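Local atomic coordinates of pectate lyase (Cellvibrio cellulosa, PDB entry 1GXM), a protein that cleaves polygalacturonate (pectate) by anti-beta-elimination, the chain described being the catalytic module, a family 10 polysaccharide lyase, of a longer protein. Residues S42-N47 with R100-F105; S68-N73 with P117-L122. One frame throughout, in Å; residues are numbered along the deposited sequence.

Contact 1. Residues S42-N47 with R100-F105; sequences SYQQNN and RKAANF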
ATOM      1  N   SER A  42       5.158  22.032  -8.277  1.00 12.29           N
ATOM      2  CA  SER A  42       4.249  22.806  -9.108  1.00 11.87           C
ATOM      3  C   SER A  42       2.999  22.042  -9.527  1.00 11.87           C
ATOM      4  O   SER A  42       2.067  22.668 -10.008  1.00 12.90           O
ATOM      5  CB  SER A  42       4.964  23.323 -10.349  1.00 12.58           C
ATOM      6  OG  SER A  42       5.208  22.290 -11.262  1.00 12.78           O
ATOM      7  N   TYR A  43       2.966  20.728  -9.314  1.00 11.42           N
ATOM      8  CA  TYR A  43       1.766  19.938  -9.609  1.00 11.46           C
ATOM      9  C   TYR A  43       0.921  19.619  -8.390  1.00 11.28           C
ATOM     10  O   TYR A  43      -0.116  19.001  -8.513  1.00 11.11           O
ATOM     11  CB  TYR A  43       2.139  18.635 -10.330  1.00 11.36           C
ATOM     12  CG  TYR A  43       2.546  18.916 -11.738  1.00 11.55           C
ATOM     13  CD1 TYR A  43       1.591  19.023 -12.739  1.00 12.13           C
ATOM     14  CD2 TYR A  43       3.864  19.153 -12.057  1.00 12.71           C
ATOM     15  CE1 TYR A  43       1.950  19.330 -14.039  1.00 11.95           C
ATOM     16  CE2 TYR A  43       4.231  19.475 -13.354  1.00 13.10           C
ATOM     17  CZ  TYR A  43       3.264  19.573 -14.338  1.00 12.36           C
ATOM     18  OH  TYR A  43       3.615  19.907 -15.635  1.00 12.66           O
ATOM     19  N   GLN A  44       1.346  20.042  -7.211  1.00 11.12           N
ATOM     20  CA  GLN A  44       0.535  19.843  -6.032  1.00 10.81           C
ATOM     21  C   GLN A  44      -0.779  20.578  -6.194  1.00 10.65           C
ATOM     22  O   GLN A  44      -0.822  21.742  -6.591  1.00 11.74           O
ATOM     23  CB  GLN A  44       1.262  20.322  -4.788  1.00 11.04           C
ATOM     24  CG  GLN A  44       0.628  19.794  -3.529  1.00 11.49           C
ATOM     25  CD  GLN A  44       1.363  20.206  -2.272  1.00 10.96           C
ATOM     26  OE1 GLN A  44       2.139  21.159  -2.292  1.00 12.84           O
ATOM     27  NE2 GLN A  44       1.143  19.470  -1.185  1.00 11.02           N
ATOM     28  N   GLN A  45      -1.865  19.901  -5.918  1.00 10.92           N
ATOM     29  CA  GLN A  45      -3.185  20.483  -5.992  1.00 11.24           C
ATOM     30  C   GLN A  45      -3.422  21.357  -4.782  1.00 11.33           C
ATOM     31  O   GLN A  45      -2.705  21.285  -3.785  1.00 11.50           O
ATOM     32  CB  GLN A  45      -4.260  19.397  -6.074  1.00 10.82           C
ATOM     33  CG  GLN A  45      -4.042  18.440  -7.253  1.00 11.22           C
ATOM     34  CD  GLN A  45      -4.043  19.137  -8.589  1.00 10.86           C
ATOM     35  OE1 GLN A  45      -5.100  19.433  -9.134  1.00 12.59           O
ATOM     36  NE2 GLN A  45      -2.864  19.346  -9.145  1.00 11.69           N
ATOM     37  N   ASN A  46      -4.449  22.187  -4.869  1.00 11.63           N
ATOM     38  CA  ASN A  46      -4.794  23.098  -3.780  1.00 12.30           C
ATOM     39  C   ASN A  46      -5.054  22.359  -2.491  1.00 12.43           C
ATOM     40  O   ASN A  46      -4.728  22.830  -1.400  1.00 12.19           O
ATOM     41  CB  ASN A  46      -6.003  23.953  -4.163  1.00 12.90           C
ATOM     42  CG  ASN A  46      -5.701  24.915  -5.306  1.00 13.41           C
ATOM     43  OD1 ASN A  46      -4.609  25.429  -5.407  1.00 15.91           O
ATOM     44  ND2 ASN A  46      -6.667  25.111  -6.176  1.00 13.58           N
ATOM     45  N   ASN A  47      -5.628  21.165  -2.611  1.00 12.04           N
ATOM     46  CA  ASN A  47      -5.952  20.363  -1.430  1.00 11.87           C
ATOM     47  C   ASN A  47      -4.753  19.716  -0.741  1.00 12.10           C
ATOM     48  O   ASN A  47      -4.897  19.157   0.322  1.00 11.23           O
ATOM     49  CB  ASN A  47      -7.010  19.326  -1.748  1.00 11.92           C
ATOM     50  CG  ASN A  47      -6.596  18.377  -2.835  1.00 11.75           C
ATOM     51  OD1 ASN A  47      -5.434  18.065  -3.013  1.00 12.70           O
ATOM     52  ND2 ASN A  47      -7.576  17.876  -3.548  1.00 12.95           N
ATOM     53  N   ARG A 100       3.523  20.046   4.507  1.00 11.60           N
ATOM     54  CA  ARG A 100       2.437  20.259   5.451  1.00 12.31           C
ATOM     55  C   ARG A 100       1.064  20.132   4.801  1.00 11.91           C
ATOM     56  O   ARG A 100       0.137  19.590   5.393  1.00 12.51           O
ATOM     57  CB  ARG A 100       2.612  21.602   6.148  1.00 12.41           C
ATOM     58  CG  ARG A 100       3.835  21.614   7.063  1.00 13.45           C
ATOM     59  CD  ARG A 100       4.162  22.979   7.651  1.00 15.77           C
ATOM     60  NE  ARG A 100       3.001  23.483   8.372  1.00 16.61           N
ATOM     61  CZ  ARG A 100       2.641  23.091   9.589  1.00 17.17           C
ATOM     62  NH1 ARG A 100       3.382  22.235  10.257  1.00 18.31           N
ATOM     63  NH2 ARG A 100       1.533  23.563  10.150  1.00 17.33           N
ATOM     64  N   LYS A 101       0.920  20.667   3.591  1.00 12.15           N
ATOM     65  CA  LYS A 101      -0.360  20.569   2.884  1.00 11.37           C
ATOM     66  C   LYS A 101      -0.666  19.120   2.507  1.00 10.61           C
ATOM     67  O   LYS A 101      -1.800  18.702   2.584  1.00 11.06           O
ATOM     68  CB  LYS A 101      -0.404  21.450   1.638  1.00 11.77           C
ATOM     69  CG  LYS A 101      -0.499  22.949   1.972  1.00 12.50           C
ATOM     70  CD  LYS A 101      -0.805  23.792   0.753  1.00 13.56           C
ATOM     71  CE  LYS A 101      -2.280  23.750   0.376  1.00 13.77           C
ATOM     72  NZ  LYS A 101      -2.610  24.663  -0.752  1.00 15.32           N
ATOM     73  N   ALA A 102       0.378  18.386   2.167  1.00 10.55           N
ATOM     74  CA  ALA A 102       0.232  16.971   1.780  1.00 10.65           C
ATOM     75  C   ALA A 102      -0.168  16.104   2.959  1.00 11.18           C
ATOM     76  O   ALA A 102      -1.011  15.242   2.817  1.00 11.90           O
ATOM     77  CB  ALA A 102       1.505  16.442   1.184  1.00 10.68           C
ATOM     78  N   ALA A 103       0.439  16.342   4.122  1.00 11.83           N
ATOM     79  CA  ALA A 103       0.072  15.588   5.315  1.00 11.37           C
ATOM     80  C   ALA A 103      -1.358  15.908   5.711  1.00 11.35           C
ATOM     81  O   ALA A 103      -2.123  15.023   6.080  1.00 12.07           O
ATOM     82  CB  ALA A 103       1.001  15.905   6.438  1.00 11.92           C
ATOM     83  N   ASN A 104      -1.712  17.186   5.630  1.00 11.16           N
ATOM     84  CA  ASN A 104      -3.061  17.619   5.919  1.00 12.30           C
ATOM     85  C   ASN A 104      -4.039  16.933   4.986  1.00 11.47           C
ATOM     86  O   ASN A 104      -5.105  16.510   5.397  1.00 12.57           O
ATOM     87  CB  ASN A 104      -3.150  19.137   5.781  1.00 12.05           C
ATOM     88  CG  ASN A 104      -4.487  19.694   6.189  1.00 14.00           C
ATOM     89  OD1 ASN A 104      -5.023  19.356   7.229  1.00 15.50           O
ATOM     90  ND2 ASN A 104      -5.029  20.575   5.360  1.00 15.77           N
ATOM     91  N   PHE A 105      -3.679  16.862   3.706  1.00 11.55           N
ATOM     92  CA  PHE A 105      -4.492  16.180   2.716  1.00 10.82           C
ATOM     93  C   PHE A 105      -4.750  14.723   3.125  1.00 10.56           C
ATOM     94  O   PHE A 105      -5.884  14.255   3.125  1.00 11.01           O
ATOM     95  CB  PHE A 105      -3.798  16.195   1.366  1.00 11.17           C
ATOM     96  CG  PHE A 105      -4.446  15.307   0.359  1.00 11.72           C
ATOM     97  CD1 PHE A 105      -5.579  15.723  -0.323  1.00 11.58           C
ATOM     98  CD2 PHE A 105      -3.970  14.030   0.129  1.00 11.26           C
ATOM     99  CE1 PHE A 105      -6.209  14.878  -1.220  1.00 12.58           C
ATOM    100  CE2 PHE A 105      -4.600  13.192  -0.785  1.00 10.77           C
ATOM    101  CZ  PHE A 105      -5.713  13.632  -1.449  1.00 11.47           C
TER
HETATM  102  O   HOH W   1      -1.317  23.577  -2.999  1.00 16.89           O
HETATM  103  O   HOH W   2      -3.761  20.880   2.697  1.00 17.64           O
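Lys101, Ala102 and Phe105 of helix 93-109 receive the irregular chain of Gln44-Asn47 in a loop-on-helix contact, partly buried and largely polar, just beyond helix 37-42. The one direct hydrogen bond comes from a lysine: Lys101 NZ donates to Asn46 O at 2.9 Å, tilted 21° from the carbonyl plane. The lysine side chain bends at chi3 (79°), which brings NZ to the Asn46 carbonyl; a water also joins NZ to Gln45 O. A second water donates to both Asn47 O and Lys101 O and accepts from Asn104 ND2, tying the loop carbonyl to the helix backbone. Asn47 lies beside Phe105, its amide turned 37° from the ring, with OD1 3.6 Å from CD1 of Phe105; the same oxygen accepts from Gly49 N, which helps hold the amide there. Asn47 O sits at the edge of that ring and 3.3 Å from CB of Phe105. Stretched out from the loop, Gln44 brings NE2 nearest to Ala102 N (3.6 Å), with Lys101 CB beside it at 3.8 Å, and NE2 is hydrogen-bonded to Gly48 O and Ala98 O. Ala102 packs on Met80 of helix 77-90, while a backbone hydrogen bond joins Asn46 to Gly65 before strand 69-70.

Contact 2. Residues S68-N73 with P117-L122; sequences SGTIDN and PQFYPL
Gly69 and Tyr120 form an antiparallel hydrogen-bonded pair, with Gly69 N to Tyr120 O at 2.9 Å and a straighter return bond from Tyr120 N to Gly69 O (N-H...O 162°). Just past the strand, Ile71 N donates to Gln118 O at 3.0 Å. Two C-H...O contacts fill in between these bonds, from CA of Phe119 to Gly69 O and from CA of Thr70 to Gln118 O.

Hydroxyl groups add side-chain bonds to the backbone ones. Ser68 OG donates to Pro121 O at 2.7 Å, reaching past the cis peptide that precedes Pro121. Thr70 OG1 donates to Gln118 O at 2.8 Å, from well above the carbonyl plane, and this oxygen is thus gripped by both Thr70 and Ile71. As an acceptor, OG1 takes the N-H of Asp72, an ST turn that bends the chain as it leaves the strand.

The whole is a minimal two-stranded antiparallel sheet, 69-70 against 119-120, in the pectic acid lyase domain. Thr70 and Phe119, its non-hydrogen-bonded pair, share one face of the sheet and pack against each other. With OG1 placed opposite the backbone N (chi1 -174°), the threonine lies against the ring: CB makes a CH-pi contact 3.6 Å from the Phe119 centroid, and OG1 sits over the ring centre. CB of Ser68 comes to the ring edge. Ile71 bends CD1 to within 3.4 Å of Pro117 O and touches Leu106 of helix 93-109.

Among the charged and amide groups, Asp72 runs alongside the extended Gln118, carboxylate and amide planes 31° apart. A water lies within hydrogen-bonding distance of both Asp72 OD1 and Gln118 OE1; Asp72 OD2 is salt-bridged to Lys52.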
ATOM      1  N   SER A  68      -9.041  16.367  -7.302  1.00 12.66           N
ATOM      2  CA  SER A  68      -8.786  15.461  -6.201  1.00 12.13           C
ATOM      3  C   SER A  68      -7.339  14.995  -6.235  1.00 11.29           C
ATOM      4  O   SER A  68      -6.741  14.823  -7.291  1.00 12.79           O
ATOM      5  CB  SER A  68      -9.699  14.259  -6.259  1.00 12.14           C
ATOM      6  OG  SER A  68     -11.021  14.646  -6.015  1.00 13.32           O
ATOM      7  N   GLY A  69      -6.772  14.854  -5.052  1.00 10.81           N
ATOM      8  CA  GLY A  69      -5.508  14.176  -4.888  1.00 11.03           C
ATOM      9  C   GLY A  69      -5.728  12.682  -4.880  1.00  9.86           C
ATOM     10  O   GLY A  69      -6.831  12.210  -4.698  1.00 10.55           O
ATOM     11  N   THR A  70      -4.652  11.952  -5.076  1.00 10.01           N
ATOM     12  CA  THR A  70      -4.722  10.517  -5.071  1.00  9.91           C
ATOM     13  C   THR A  70      -3.507   9.900  -4.433  1.00 10.00           C
ATOM     14  O   THR A  70      -2.434  10.482  -4.402  1.00 10.46           O
ATOM     15  CB  THR A  70      -4.941   9.982  -6.496  1.00 10.44           C
ATOM     16  OG1 THR A  70      -5.146   8.563  -6.458  1.00 10.85           O
ATOM     17  CG2 THR A  70      -3.760  10.186  -7.387  1.00 11.09           C
ATOM     18  N   ILE A  71      -3.713   8.701  -3.896  1.00  9.47           N
ATOM     19  CA  ILE A  71      -2.620   7.860  -3.423  1.00  9.90           C
ATOM     20  C   ILE A  71      -2.424   6.641  -4.325  1.00  9.93           C
ATOM     21  O   ILE A  71      -1.706   5.709  -3.976  1.00 11.99           O
ATOM     22  CB  ILE A  71      -2.836   7.443  -1.964  1.00 10.01           C
ATOM     23  CG1 ILE A  71      -4.162   6.741  -1.774  1.00 10.65           C
ATOM     24  CG2 ILE A  71      -2.761   8.665  -1.070  1.00 10.76           C
ATOM     25  CD1 ILE A  71      -4.278   6.020  -0.441  1.00 11.80           C
ATOM     26  N   ASP A  72      -3.028   6.664  -5.498  1.00 10.61           N
ATOM     27  CA  ASP A  72      -2.790   5.613  -6.468  1.00 10.92           C
ATOM     28  C   ASP A  72      -1.450   5.813  -7.154  1.00 11.95           C
ATOM     29  O   ASP A  72      -0.976   6.929  -7.321  1.00 11.59           O
ATOM     30  CB  ASP A  72      -3.897   5.573  -7.483  1.00 12.89           C
ATOM     31  CG  ASP A  72      -3.848   4.335  -8.345  1.00 13.88           C
ATOM     32  OD1 ASP A  72      -3.347   3.270  -7.899  1.00 16.50           O
ATOM     33  OD2 ASP A  72      -4.275   4.393  -9.490  1.00 19.06           O
ATOM     34  N   ASN A  73      -0.842   4.706  -7.559  1.00 13.06           N
ATOM     35  CA  ASN A  73       0.418   4.760  -8.307  1.00 14.31           C
ATOM     36  C   ASN A  73       1.479   5.622  -7.618  1.00 13.51           C
ATOM     37  O   ASN A  73       2.208   6.366  -8.280  1.00 14.33           O
ATOM     38  CB  ASN A  73       0.180   5.205  -9.751  1.00 15.13           C
ATOM     39  CG  ASN A  73       1.317   4.789 -10.690  1.00 19.30           C
ATOM     40  OD1 ASN A  73       2.070   3.856 -10.393  1.00 23.29           O
ATOM     41  ND2 ASN A  73       1.432   5.476 -11.830  1.00 21.81           N
ATOM     42  N   PRO A 117      -9.140   6.665   1.340  1.00  8.95           N
ATOM     43  CA  PRO A 117      -9.636   6.442  -0.012  1.00  9.23           C
ATOM     44  C   PRO A 117      -8.542   6.615  -1.031  1.00  8.98           C
ATOM     45  O   PRO A 117      -7.490   7.180  -0.772  1.00  9.74           O
ATOM     46  CB  PRO A 117     -10.672   7.545  -0.168  1.00  9.34           C
ATOM     47  CG  PRO A 117     -10.112   8.658   0.629  1.00  9.91           C
ATOM     48  CD  PRO A 117      -9.482   8.017   1.828  1.00  8.92           C
ATOM     49  N   GLN A 118      -8.793   6.118  -2.223  1.00  8.89           N
ATOM     50  CA  GLN A 118      -7.855   6.247  -3.315  1.00  8.94           C
ATOM     51  C   GLN A 118      -7.736   7.677  -3.826  1.00  9.11           C
ATOM     52  O   GLN A 118      -6.659   8.113  -4.174  1.00  9.02           O
ATOM     53  CB  GLN A 118      -8.253   5.318  -4.444  1.00  9.79           C
ATOM     54  CG  GLN A 118      -7.194   5.158  -5.498  1.00 10.06           C
ATOM     55  CD  GLN A 118      -7.655   4.297  -6.664  1.00 10.99           C
ATOM     56  OE1 GLN A 118      -7.007   3.290  -7.012  1.00 14.32           O
ATOM     57  NE2 GLN A 118      -8.731   4.683  -7.276  1.00  9.24           N
ATOM     58  N   PHE A 119      -8.865   8.354  -3.939  1.00  8.97           N
ATOM     59  CA  PHE A 119      -8.937   9.734  -4.374  1.00  8.91           C
ATOM     60  C   PHE A 119      -9.722  10.513  -3.341  1.00  9.13           C
ATOM     61  O   PHE A 119     -10.714  10.016  -2.800  1.00  9.90           O
ATOM     62  CB  PHE A 119      -9.673   9.876  -5.701  1.00  9.62           C
ATOM     63  CG  PHE A 119      -8.860   9.535  -6.895  1.00 10.17           C
ATOM     64  CD1 PHE A 119      -8.665   8.216  -7.245  1.00 10.94           C
ATOM     65  CD2 PHE A 119      -8.323  10.516  -7.689  1.00 11.71           C
ATOM     66  CE1 PHE A 119      -7.935   7.889  -8.348  1.00 11.67           C
ATOM     67  CE2 PHE A 119      -7.598  10.181  -8.815  1.00 12.94           C
ATOM     68  CZ  PHE A 119      -7.398   8.876  -9.133  1.00 12.72           C
ATOM     69  N   TYR A 120      -9.324  11.761  -3.138  1.00  9.99           N
ATOM     70  CA  TYR A 120     -10.004  12.627  -2.201  1.00 10.46           C
ATOM     71  C   TYR A 120      -9.859  14.068  -2.667  1.00 11.31           C
ATOM     72  O   TYR A 120      -8.760  14.440  -3.027  1.00 11.05           O
ATOM     73  CB  TYR A 120      -9.393  12.493  -0.818  1.00 11.27           C
ATOM     74  CG  TYR A 120     -10.224  13.217   0.200  1.00 12.88           C
ATOM     75  CD1 TYR A 120     -11.405  12.664   0.675  1.00 13.91           C
ATOM     76  CD2 TYR A 120      -9.862  14.480   0.651  1.00 14.26           C
ATOM     77  CE1 TYR A 120     -12.204  13.337   1.588  1.00 15.67           C
ATOM     78  CE2 TYR A 120     -10.655  15.157   1.582  1.00 14.85           C
ATOM     79  CZ  TYR A 120     -11.817  14.575   2.032  1.00 15.98           C
ATOM     80  OH  TYR A 120     -12.596  15.239   2.952  1.00 19.75           O
ATOM     81  N   PRO A 121     -10.902  14.915  -2.625  1.00 11.13           N
ATOM     82  CA  PRO A 121     -12.282  14.586  -2.287  1.00 12.03           C
ATOM     83  C   PRO A 121     -12.800  13.392  -3.066  1.00 11.59           C
ATOM     84  O   PRO A 121     -12.350  13.099  -4.173  1.00 11.57           O
ATOM     85  CB  PRO A 121     -13.035  15.870  -2.645  1.00 12.44           C
ATOM     86  CG  PRO A 121     -12.014  16.905  -2.349  1.00 12.90           C
ATOM     87  CD  PRO A 121     -10.728  16.354  -2.884  1.00 12.50           C
ATOM     88  N   LEU A 122     -13.750  12.718  -2.457  1.00 12.09           N
ATOM     89  CA  LEU A 122     -14.282  11.487  -3.000  1.00 12.46           C
ATOM     90  C   LEU A 122     -14.868  11.690  -4.368  1.00 13.57           C
ATOM     91  O   LEU A 122     -15.600  12.650  -4.618  1.00 14.12           O
ATOM     92  CB  LEU A 122     -15.331  10.908  -2.068  1.00 12.33           C
ATOM     93  CG  LEU A 122     -14.825  10.566  -0.682  1.00 11.04           C
ATOM     94  CD1 LEU A 122     -15.944   9.972   0.157  1.00 12.39           C
ATOM     95  CD2 LEU A 122     -13.609   9.627  -0.740  1.00 11.21           C
TER
HETATM   96  O   HOH W   3      -4.541   2.542  -5.751  1.00 17.69           O

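In the fold
From the N terminus, helix 37-42 leads into the loop 42-47, whose partner in contact 1 comes only with helix 93-109. In between, the chain passes through strand 69-70, the first half of contact 2, and helix 77-90. It then reaches residues 100-105 and, as the next regular element after helix 93-109, strand 119-120, which completes contact 2. The segments therefore alternate, and the two closures cross. Their centres lie about 12 Å apart and the contacts touch: Phe105 of contact 1 packs by CE1 on Tyr120 O and by CZ on CA of Gly69, while Asn47 ND2 nears Pro121. Contact 1 ties the early loop to helix 93-109, and contact 2 pairs the two short strands.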